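Local structure of putative DsbA oxidoreductase SCO1869 (Streptomyces coelicolor A3, 3GL5) at residues 6-11 with 186-191; 20-25 with 84-89; 40-45 with 170-175. The protein probably acts as an oxidoreductase of the DsbA family, built on a thioredoxin-like domain, although its precise biological role is not established. All blocks are in the same frame, centred on the assembly; numbering follows the deposited sequence.

Contact 1 of 3, residues 6-11 with 186-191; sequences EIWSDI and FFVLDR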
loop_
_atom_site.group_PDB
_atom_site.type_symbol
_atom_site.label_atom_id
_atom_site.label_comp_id
_atom_site.label_asym_id
_atom_site.label_seq_id
_atom_site.Cartn_x
_atom_site.Cartn_y
_atom_site.Cartn_z
ATOM N N GLU A 6 -1.688 -7.032 7.284
ATOM C CA GLU A 6 -0.486 -6.248 7.637
ATOM C C GLU A 6 0.336 -6.948 8.715
ATOM O O GLU A 6 -0.212 -7.481 9.701
ATOM C CB GLU A 6 -0.875 -4.877 8.134
ATOM C CG GLU A 6 -1.816 -4.133 7.179
ATOM C CD GLU A 6 -2.512 -2.995 7.843
ATOM O OE1 GLU A 6 -3.601 -3.202 8.416
ATOM O OE2 GLU A 6 -1.934 -1.891 7.843
ATOM N N ILE A 7 1.641 -6.966 8.528
ATOM C CA ILE A 7 2.508 -7.716 9.436
ATOM C C ILE A 7 3.588 -6.794 9.994
ATOM O O ILE A 7 4.530 -6.423 9.269
ATOM C CB ILE A 7 3.220 -8.885 8.713
ATOM C CG1 ILE A 7 2.217 -9.753 7.967
ATOM C CG2 ILE A 7 4.108 -9.659 9.690
ATOM C CD1 ILE A 7 2.884 -10.947 7.236
ATOM N N TRP A 8 3.468 -6.432 11.261
ATOM C CA TRP A 8 4.526 -5.641 11.930
ATOM C C TRP A 8 5.644 -6.544 12.414
ATOM O O TRP A 8 5.375 -7.560 13.019
ATOM C CB TRP A 8 3.941 -4.876 13.110
ATOM C CG TRP A 8 3.332 -3.603 12.722
ATOM C CD1 TRP A 8 3.922 -2.367 12.780
ATOM C CD2 TRP A 8 2.010 -3.392 12.202
ATOM N NE1 TRP A 8 3.041 -1.394 12.345
ATOM C CE2 TRP A 8 1.861 -1.998 11.988
ATOM C CE3 TRP A 8 0.934 -4.243 11.898
ATOM C CZ2 TRP A 8 0.682 -1.436 11.472
ATOM C CZ3 TRP A 8 -0.245 -3.683 11.404
ATOM C CH2 TRP A 8 -0.357 -2.310 11.171
ATOM N N SER A 9 6.898 -6.183 12.158
ATOM C CA SER A 9 8.022 -7.000 12.656
ATOM C C SER A 9 9.287 -6.155 12.727
ATOM O O SER A 9 9.358 -5.067 12.109
ATOM C CB SER A 9 8.321 -8.210 11.751
ATOM O OG SER A 9 7.426 -9.294 11.974
ATOM N N ASP A 10 10.274 -6.665 13.476
ATOM C CA ASP A 10 11.611 -6.085 13.527
ATOM C C ASP A 10 12.567 -7.115 12.972
ATOM O O ASP A 10 12.300 -8.305 13.066
ATOM C CB ASP A 10 12.018 -5.800 14.969
ATOM C CG ASP A 10 13.043 -4.716 15.080
ATOM O OD1 ASP A 10 13.680 -4.325 14.070
ATOM O OD2 ASP A 10 13.246 -4.233 16.214
ATOM N N ILE A 11 13.672 -6.673 12.389
ATOM C CA ILE A 11 14.740 -7.608 11.969
ATOM C C ILE A 11 15.439 -8.372 13.157
ATOM O O ILE A 11 15.880 -9.532 13.003
ATOM C CB ILE A 11 15.799 -6.856 11.100
ATOM C CG1 ILE A 11 15.138 -6.173 9.864
ATOM C CG2 ILE A 11 16.901 -7.802 10.648
ATOM C CD1 ILE A 11 14.410 -7.124 8.881
ATOM N N PHE A 186 3.173 -9.131 14.700
ATOM C CA PHE A 186 1.804 -8.716 14.986
ATOM C C PHE A 186 1.144 -8.607 13.626
ATOM O O PHE A 186 1.666 -7.915 12.744
ATOM C CB PHE A 186 1.793 -7.378 15.775
ATOM C CG PHE A 186 0.400 -6.782 16.012
ATOM C CD1 PHE A 186 -0.527 -7.412 16.859
ATOM C CD2 PHE A 186 0.039 -5.558 15.410
ATOM C CE1 PHE A 186 -1.789 -6.851 17.079
ATOM C CE2 PHE A 186 -1.209 -4.960 15.659
ATOM C CZ PHE A 186 -2.136 -5.621 16.461
ATOM N N PHE A 187 0.068 -9.381 13.457
ATOM C CA PHE A 187 -0.628 -9.565 12.213
ATOM C C PHE A 187 -2.019 -9.008 12.364
ATOM O O PHE A 187 -2.744 -9.316 13.327
ATOM C CB PHE A 187 -0.791 -11.053 11.887
ATOM C CG PHE A 187 0.487 -11.793 11.773
ATOM C CD1 PHE A 187 1.004 -12.114 10.506
ATOM C CD2 PHE A 187 1.155 -12.226 12.929
ATOM C CE1 PHE A 187 2.209 -12.829 10.372
ATOM C CE2 PHE A 187 2.369 -12.931 12.818
ATOM C CZ PHE A 187 2.909 -13.213 11.543
ATOM N N VAL A 188 -2.395 -8.179 11.408
ATOM C CA VAL A 188 -3.696 -7.567 11.456
ATOM C C VAL A 188 -4.382 -7.971 10.167
ATOM O O VAL A 188 -3.919 -7.654 9.068
ATOM C CB VAL A 188 -3.603 -6.048 11.669
ATOM C CG1 VAL A 188 -4.995 -5.388 11.560
ATOM C CG2 VAL A 188 -2.964 -5.769 13.054
ATOM N N LEU A 189 -5.480 -8.699 10.332
ATOM C CA LEU A 189 -6.168 -9.312 9.206
ATOM C C LEU A 189 -7.394 -8.491 8.980
ATOM O O LEU A 189 -8.292 -8.469 9.830
ATOM C CB LEU A 189 -6.511 -10.781 9.491
ATOM C CG LEU A 189 -5.288 -11.684 9.626
ATOM C CD1 LEU A 189 -4.758 -11.699 11.062
ATOM C CD2 LEU A 189 -5.577 -13.085 9.166
ATOM N N ASP A 190 -7.409 -7.772 7.862
ATOM C CA ASP A 190 -8.579 -6.989 7.476
ATOM C C ASP A 190 -8.957 -5.875 8.466
ATOM O O ASP A 190 -10.129 -5.531 8.573
ATOM C CB ASP A 190 -9.795 -7.902 7.306
ATOM C CG ASP A 190 -10.859 -7.281 6.416
ATOM O OD1 ASP A 190 -10.483 -6.457 5.524
ATOM O OD2 ASP A 190 -12.050 -7.613 6.603
ATOM N N ARG A 191 -7.987 -5.307 9.186
ATOM C CA ARG A 191 -8.313 -4.382 10.284
ATOM C C ARG A 191 -9.463 -4.867 11.221
ATOM O O ARG A 191 -10.120 -4.040 11.851
ATOM C CB ARG A 191 -8.590 -2.963 9.747
ATOM C CG ARG A 191 -7.351 -2.203 9.219
ATOM C CD ARG A 191 -6.492 -1.669 10.374
ATOM N NE ARG A 191 -5.155 -1.279 9.933
ATOM C CZ ARG A 191 -4.805 -0.044 9.573
ATOM N NH1 ARG A 191 -5.702 0.939 9.607
ATOM N NH2 ARG A 191 -3.560 0.220 9.168
HETATM O O HOH W 1 -5.173 -5.471 8.179
#

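Contact 2 of 3, residues 20-25 with 84-89; sequences KARFEK and AAEGLA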
loop_
_atom_site.group_PDB
_atom_site.type_symbol
_atom_site.label_atom_id
_atom_site.label_comp_id
_atom_site.label_asym_id
_atom_site.label_seq_id
_atom_site.Cartn_x
_atom_site.Cartn_y
_atom_site.Cartn_z
ATOM N N LYS A 20 7.041 -15.267 10.092
ATOM C CA LYS A 20 6.780 -14.896 8.718
ATOM C C LYS A 20 6.592 -16.176 7.867
ATOM O O LYS A 20 5.657 -16.286 7.077
ATOM C CB LYS A 20 7.916 -14.045 8.136
ATOM C CG LYS A 20 7.656 -13.732 6.620
ATOM C CD LYS A 20 8.424 -12.522 6.173
ATOM C CE LYS A 20 9.579 -12.917 5.370
ATOM N NZ LYS A 20 9.076 -13.292 4.007
ATOM N N ALA A 21 7.477 -17.148 8.080
ATOM C CA ALA A 21 7.450 -18.402 7.322
ATOM C C ALA A 21 6.199 -19.200 7.661
ATOM O O ALA A 21 5.563 -19.809 6.768
ATOM C CB ALA A 21 8.692 -19.214 7.604
ATOM N N ARG A 22 5.825 -19.186 8.940
ATOM C CA ARG A 22 4.618 -19.894 9.384
ATOM C C ARG A 22 3.353 -19.311 8.739
ATOM O O ARG A 22 2.478 -20.049 8.289
ATOM C CB ARG A 22 4.517 -19.921 10.915
ATOM C CG ARG A 22 5.120 -21.123 11.480
ATOM C CD ARG A 22 5.163 -21.125 12.984
ATOM N NE ARG A 22 6.198 -22.028 13.481
ATOM C CZ ARG A 22 6.531 -22.129 14.767
ATOM N NH1 ARG A 22 5.942 -21.375 15.673
ATOM N NH2 ARG A 22 7.479 -22.959 15.157
ATOM N N PHE A 23 3.288 -17.982 8.686
ATOM C CA PHE A 23 2.191 -17.299 8.062
ATOM C C PHE A 23 2.117 -17.613 6.586
ATOM O O PHE A 23 1.013 -17.794 6.041
ATOM C CB PHE A 23 2.303 -15.783 8.210
ATOM C CG PHE A 23 1.280 -15.059 7.406
ATOM C CD1 PHE A 23 -0.042 -15.017 7.829
ATOM C CD2 PHE A 23 1.615 -14.513 6.166
ATOM C CE1 PHE A 23 -1.005 -14.407 7.065
ATOM C CE2 PHE A 23 0.651 -13.894 5.379
ATOM C CZ PHE A 23 -0.650 -13.817 5.831
ATOM N N GLU A 24 3.271 -17.611 5.923
ATOM C CA GLU A 24 3.289 -17.806 4.492
ATOM C C GLU A 24 2.837 -19.228 4.174
ATOM O O GLU A 24 2.042 -19.489 3.234
ATOM C CB GLU A 24 4.684 -17.541 3.950
ATOM C CG GLU A 24 4.983 -16.046 3.762
ATOM C CD GLU A 24 6.464 -15.746 3.568
ATOM O OE1 GLU A 24 7.286 -16.681 3.421
ATOM O OE2 GLU A 24 6.828 -14.556 3.596
ATOM N N LYS A 25 3.314 -20.155 4.994
ATOM C CA LYS A 25 2.890 -21.529 4.849
ATOM C C LYS A 25 1.355 -21.613 4.990
ATOM O O LYS A 25 0.708 -22.245 4.182
ATOM C CB LYS A 25 3.658 -22.434 5.819
ATOM C CG LYS A 25 2.997 -23.778 6.068
ATOM C CD LYS A 25 3.744 -24.615 7.113
ATOM C CE LYS A 25 4.487 -25.738 6.434
ATOM N NZ LYS A 25 4.531 -27.016 7.252
ATOM N N ALA A 84 14.493 -24.496 11.519
ATOM C CA ALA A 84 14.763 -25.569 10.539
ATOM C C ALA A 84 13.457 -26.147 9.995
ATOM O O ALA A 84 13.312 -26.395 8.795
ATOM C CB ALA A 84 15.629 -26.672 11.119
ATOM N N ALA A 85 12.501 -26.326 10.891
ATOM C CA ALA A 85 11.239 -26.947 10.548
ATOM C C ALA A 85 10.410 -26.119 9.540
ATOM O O ALA A 85 9.526 -26.677 8.909
ATOM C CB ALA A 85 10.412 -27.243 11.822
ATOM N N GLU A 86 10.675 -24.808 9.441
ATOM C CA GLU A 86 10.072 -23.929 8.421
ATOM C C GLU A 86 10.959 -23.744 7.180
ATOM O O GLU A 86 10.594 -22.961 6.294
ATOM C CB GLU A 86 9.768 -22.520 8.964
ATOM C CG GLU A 86 8.928 -22.458 10.242
ATOM C CD GLU A 86 7.574 -23.157 10.087
ATOM O OE1 GLU A 86 6.977 -23.127 8.972
ATOM O OE2 GLU A 86 7.103 -23.745 11.089
ATOM N N GLY A 87 12.116 -24.419 7.126
ATOM C CA GLY A 87 13.032 -24.291 5.998
ATOM C C GLY A 87 13.938 -23.085 6.043
ATOM O O GLY A 87 14.544 -22.706 5.030
ATOM N N LEU A 88 14.053 -22.504 7.232
ATOM C CA LEU A 88 14.914 -21.363 7.483
ATOM C C LEU A 88 16.192 -21.732 8.176
ATOM O O LEU A 88 16.189 -22.451 9.156
ATOM C CB LEU A 88 14.197 -20.338 8.373
ATOM C CG LEU A 88 12.795 -19.853 7.995
ATOM C CD1 LEU A 88 12.219 -18.888 9.056
ATOM C CD2 LEU A 88 12.781 -19.205 6.618
ATOM N N ALA A 89 17.282 -21.164 7.708
ATOM C CA ALA A 89 18.555 -21.248 8.393
ATOM C C ALA A 89 18.516 -20.368 9.651
ATOM O O ALA A 89 17.851 -19.324 9.675
ATOM C CB ALA A 89 19.650 -20.770 7.456
HETATM O O HOH W 2 8.669 -24.323 13.122
#

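Contact 3 of 3, residues 40-45 with 170-175; sequences HRSFEL and RADERE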
loop_
_atom_site.group_PDB
_atom_site.type_symbol
_atom_site.label_atom_id
_atom_site.label_comp_id
_atom_site.label_asym_id
_atom_site.label_seq_id
_atom_site.Cartn_x
_atom_site.Cartn_y
_atom_site.Cartn_z
ATOM N N HIS A 40 4.052 -5.412 4.582
ATOM C CA HIS A 40 4.993 -5.415 5.704
ATOM C C HIS A 40 5.163 -4.020 6.262
ATOM O O HIS A 40 5.119 -3.034 5.505
ATOM C CB HIS A 40 6.346 -6.024 5.318
ATOM C CG HIS A 40 6.249 -7.461 4.967
ATOM N ND1 HIS A 40 5.884 -8.418 5.888
ATOM C CD2 HIS A 40 6.385 -8.108 3.776
ATOM C CE1 HIS A 40 5.839 -9.602 5.290
ATOM N NE2 HIS A 40 6.143 -9.441 4.011
ATOM N N ARG A 41 5.354 -3.965 7.582
ATOM C CA ARG A 41 5.266 -2.749 8.390
ATOM C C ARG A 41 6.411 -2.742 9.393
ATOM O O ARG A 41 6.768 -3.790 9.917
ATOM C CB ARG A 41 3.986 -2.788 9.203
ATOM C CG ARG A 41 2.751 -2.706 8.384
ATOM C CD ARG A 41 2.534 -1.278 8.158
ATOM N NE ARG A 41 1.216 -1.060 7.672
ATOM C CZ ARG A 41 0.607 0.112 7.725
ATOM N NH1 ARG A 41 1.205 1.183 8.286
ATOM N NH2 ARG A 41 -0.614 0.201 7.234
ATOM N N SER A 42 6.992 -1.569 9.629
ATOM C CA SER A 42 8.145 -1.438 10.510
ATOM C C SER A 42 7.752 -1.506 11.975
ATOM O O SER A 42 6.768 -0.904 12.381
ATOM C CB SER A 42 8.791 -0.076 10.320
ATOM O OG SER A 42 9.229 0.097 8.992
ATOM N N PHE A 43 8.579 -2.155 12.776
ATOM C CA PHE A 43 8.467 -2.064 14.216
ATOM C C PHE A 43 9.851 -2.180 14.792
ATOM O O PHE A 43 10.619 -3.022 14.351
ATOM C CB PHE A 43 7.583 -3.218 14.726
ATOM C CG PHE A 43 7.196 -3.111 16.204
ATOM C CD1 PHE A 43 5.950 -2.616 16.570
ATOM C CD2 PHE A 43 8.063 -3.571 17.215
ATOM C CE1 PHE A 43 5.557 -2.530 17.939
ATOM C CE2 PHE A 43 7.696 -3.511 18.585
ATOM C CZ PHE A 43 6.443 -2.973 18.949
ATOM N N GLU A 44 10.197 -1.347 15.777
ATOM C CA GLU A 44 11.494 -1.501 16.423
ATOM C C GLU A 44 11.260 -1.959 17.864
ATOM O O GLU A 44 10.639 -1.251 18.650
ATOM C CB GLU A 44 12.284 -0.182 16.443
ATOM C CG GLU A 44 13.022 0.187 15.158
ATOM C CD GLU A 44 13.499 1.624 15.198
ATOM O OE1 GLU A 44 12.664 2.561 15.070
ATOM O OE2 GLU A 44 14.698 1.837 15.436
ATOM N N LEU A 45 11.825 -3.102 18.224
ATOM C CA LEU A 45 11.803 -3.544 19.614
ATOM C C LEU A 45 12.609 -2.590 20.514
ATOM O O LEU A 45 12.248 -2.390 21.666
ATOM C CB LEU A 45 12.335 -4.970 19.718
ATOM C CG LEU A 45 11.335 -6.033 19.260
ATOM C CD1 LEU A 45 12.095 -7.304 18.917
ATOM C CD2 LEU A 45 10.245 -6.288 20.337
ATOM N N ARG A 170 8.393 5.870 11.430
ATOM C CA ARG A 170 7.661 6.274 12.610
ATOM C C ARG A 170 6.158 6.079 12.402
ATOM O O ARG A 170 5.485 5.705 13.324
ATOM C CB ARG A 170 7.968 7.757 13.008
ATOM C CG ARG A 170 9.397 8.047 13.331
ATOM C CD ARG A 170 9.918 7.160 14.458
ATOM N NE ARG A 170 11.332 7.455 14.731
ATOM C CZ ARG A 170 12.228 6.561 15.106
ATOM N NH1 ARG A 170 11.860 5.301 15.288
ATOM N NH2 ARG A 170 13.492 6.920 15.306
ATOM N N ALA A 171 5.625 6.352 11.207
ATOM C CA ALA A 171 4.191 6.225 10.977
ATOM C C ALA A 171 3.741 4.760 11.122
ATOM O O ALA A 171 2.709 4.494 11.691
ATOM C CB ALA A 171 3.819 6.794 9.604
ATOM N N ASP A 172 4.546 3.802 10.664
ATOM C CA ASP A 172 4.242 2.385 10.862
ATOM C C ASP A 172 4.256 2.088 12.363
ATOM O O ASP A 172 3.384 1.392 12.898
ATOM C CB ASP A 172 5.320 1.540 10.183
ATOM C CG ASP A 172 5.037 1.265 8.702
ATOM O OD1 ASP A 172 4.024 1.722 8.143
ATOM O OD2 ASP A 172 5.843 0.557 8.094
ATOM N N GLU A 173 5.244 2.639 13.062
ATOM C CA GLU A 173 5.358 2.351 14.499
ATOM C C GLU A 173 4.193 2.958 15.250
ATOM O O GLU A 173 3.645 2.356 16.126
ATOM C CB GLU A 173 6.695 2.853 15.062
ATOM C CG GLU A 173 7.824 2.053 14.520
ATOM C CD GLU A 173 9.215 2.650 14.810
ATOM O OE1 GLU A 173 9.324 3.854 15.175
ATOM O OE2 GLU A 173 10.206 1.890 14.695
ATOM N N ARG A 174 3.843 4.168 14.886
ATOM C CA ARG A 174 2.677 4.848 15.434
ATOM C C ARG A 174 1.398 4.003 15.284
ATOM O O ARG A 174 0.675 3.777 16.241
ATOM C CB ARG A 174 2.526 6.218 14.771
ATOM C CG ARG A 174 1.306 6.949 15.202
ATOM C CD ARG A 174 1.141 8.207 14.436
ATOM N NE ARG A 174 0.520 8.033 13.112
ATOM C CZ ARG A 174 1.047 8.461 11.956
ATOM N NH1 ARG A 174 2.225 9.066 11.939
ATOM N NH2 ARG A 174 0.382 8.303 10.811
ATOM N N GLU A 175 1.130 3.548 14.061
ATOM C CA GLU A 175 -0.040 2.699 13.728
ATOM C C GLU A 175 -0.108 1.403 14.591
ATOM O O GLU A 175 -1.171 1.055 15.135
ATOM C CB GLU A 175 0.032 2.395 12.231
ATOM C CG GLU A 175 -1.129 1.648 11.640
ATOM C CD GLU A 175 -2.271 2.557 11.284
ATOM O OE1 GLU A 175 -2.019 3.604 10.636
ATOM O OE2 GLU A 175 -3.420 2.220 11.645
HETATM O O HOH W 3 4.803 -0.421 5.858
HETATM O O HOH W 4 14.912 4.520 16.122
#

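Contact 1 of 3, residues 6-11 with 186-191
E6 and R191 meet side-on, NE and NH2 of the guanidinium each taking one carboxylate oxygen, so that two bonds fix the pairing. R191 NE lies 2.9 Å from E6 OE1, R191 NH2 lies 3.0 Å from E6 OE2, and both oxygens use their syn lone pairs. The clasp is not flat: the two planes are 28° apart, and each oxygen is tilted out of the guanidinium plane. The arginine chain reaches the glutamate because it bends at chi2 (-76°). Both groups have further mates, E6 OE2 in a salt bridge with R41 and R191 NH2 in one with E175, so the buried carboxylate is probably kept charged by two arginines. A water between E6 OE1 and V188 O accepts from the backbone N of R191.

The backbone evidence places this pair at one end of an antiparallel strand pairing. E6 with V188 and W8 with F186 are hydrogen-bonded pairs, W8 N lying 2.8 Å from F186 O, and the non-hydrogen-bonded pair I7 with F187 sits between them. Strands 3-9 and 186-189 are the two inner strands of the mixed sheet of the thioredoxin fold, flanked by 36-42 and 193-196.

On the face of E6, the W8 and F186 side chains run side by side in the same direction. W8 CE3 approaches F186 CD2 to 3.9 Å, with the ring planes at an oblique 49°. The next atom of the six-membered ring, W8 CZ3, is 3.8 Å from V188 CG2, while W8 NE1 bonds to D172 O of helix 166-178. L218 of the second subunit packs on F186 and V188. On the other face, I7 CG2 makes an off-centre CH-pi contact, 4.2 Å from the centroid of the F187 ring.

Contact 2 of 3, residues 20-25 with 84-89
R22 and E86 cross at about a right angle where helix 14-28, which starts at the C13-C16 disulfide of a thioredoxin-type CxxC, passes the end of helix 69-85, which closes in a Schellman motif. G87 is the positive-phi residue of that motif, and one of its bonds back into the last turn is G87 N to A84 O, 2.8 Å. The chain then leads on to L88, so E86 and L88, on either side of the glycine, both meet the neighbouring helix.

The guanidinium and carboxylate planes stand 76° apart, and the salt bridge is accordingly one-pointed. R22 NE lies 3.1 Å from E86 OE2, with a nearly straight N-H direction (161°). The oxygen sits in the plane of the guanidinium, at its edge, whereas the nitrogen comes from well above the carboxylate plane. The arginine chain, extended from CG to NE, therefore runs across the carboxylate, and its CG is 3.3 Å from E86 OE2. On the glutamate side, a bend at chi2 (-57°) folds the carboxylate toward this chain. R22 NH2 also bonds Q82 OE1, one turn back in helix 69-85, and R22 NH1 makes a weak bond to A198 O.

Beneath the charged pair the contact is apolar and small. A21 directs its methyl at the other segment, and its CB meets E86 CB at 3.7 Å. The same methyl touches L88 CD1 at 3.8 Å, and L88 also packs on Y17 one turn earlier in helix 14-28. K25 crosses E86 at about a right angle too, but with its aliphatic part, the charged ends remaining apart. Water 2 completes the polar edge, accepting from R22 NH2 at 2.7 Å and donating to E86 OE2 at 2.6 Å.

Contact 3 of 3, residues 40-45 with 170-175
D172 OD2 is gripped by the backbone N of S42, at 2.9 Å and nearly straight (169°), and by a water 2.7 Å away that also donates to H40 O; H108 NE2 adds a weak bond. The amide approaches on the anti side of the carboxylate, somewhat out of its plane. The other oxygen serves a charge: R41 NH1 lies 2.9 Å from D172 OD1, coming from above the carboxylate plane, the two flat groups being 51° apart. R41 NH2 turns to E6, its strongest partner.

The 170-175 part of helix 166-178 crosses the 40-42 part of the strand at -96°. Through the S42 and R41 bonds, D172 joins this helix to the end of strand 36-42, an outer strand of the thioredoxin-like sheet. With an alanine here, the S42 amide is likely to lose its acceptor and R41 one of its anionic partners.

Further along, E44, R170 and E173 form a salt-bridge network with nearly coplanar groups. R170 NH1 bonds to E173 OE1 at 2.9 Å in the guanidinium plane, and more weakly to E44 OE1. E44 OE1 and E173 OE2 are only 2.6 Å apart, which suggests that one acid holds a proton. A second water links E44 OE2 to R170 NH2.

In the fold
Contacts 1 and 3 lie close together, their centres 9 Å apart, and meet on the central sheet, where strands 3-9 and 36-42 are neighbours; past the strand ends, D10 OD2 and L45 N form a probable hydrogen bond between them. Contact 2 is 16 Å from contact 1 and 23 Å from contact 3, and F23 of helix 14-28 packs on I7 and F187 to connect it to the sheet. Along the chain, contact 1 brackets both others, while the segments of contacts 2 and 3 alternate. Mostly helical chain between strands 36-42 and 186-189 is thus tied back to the thioredoxin core, and contacts 1 and 3 also touch the second subunit.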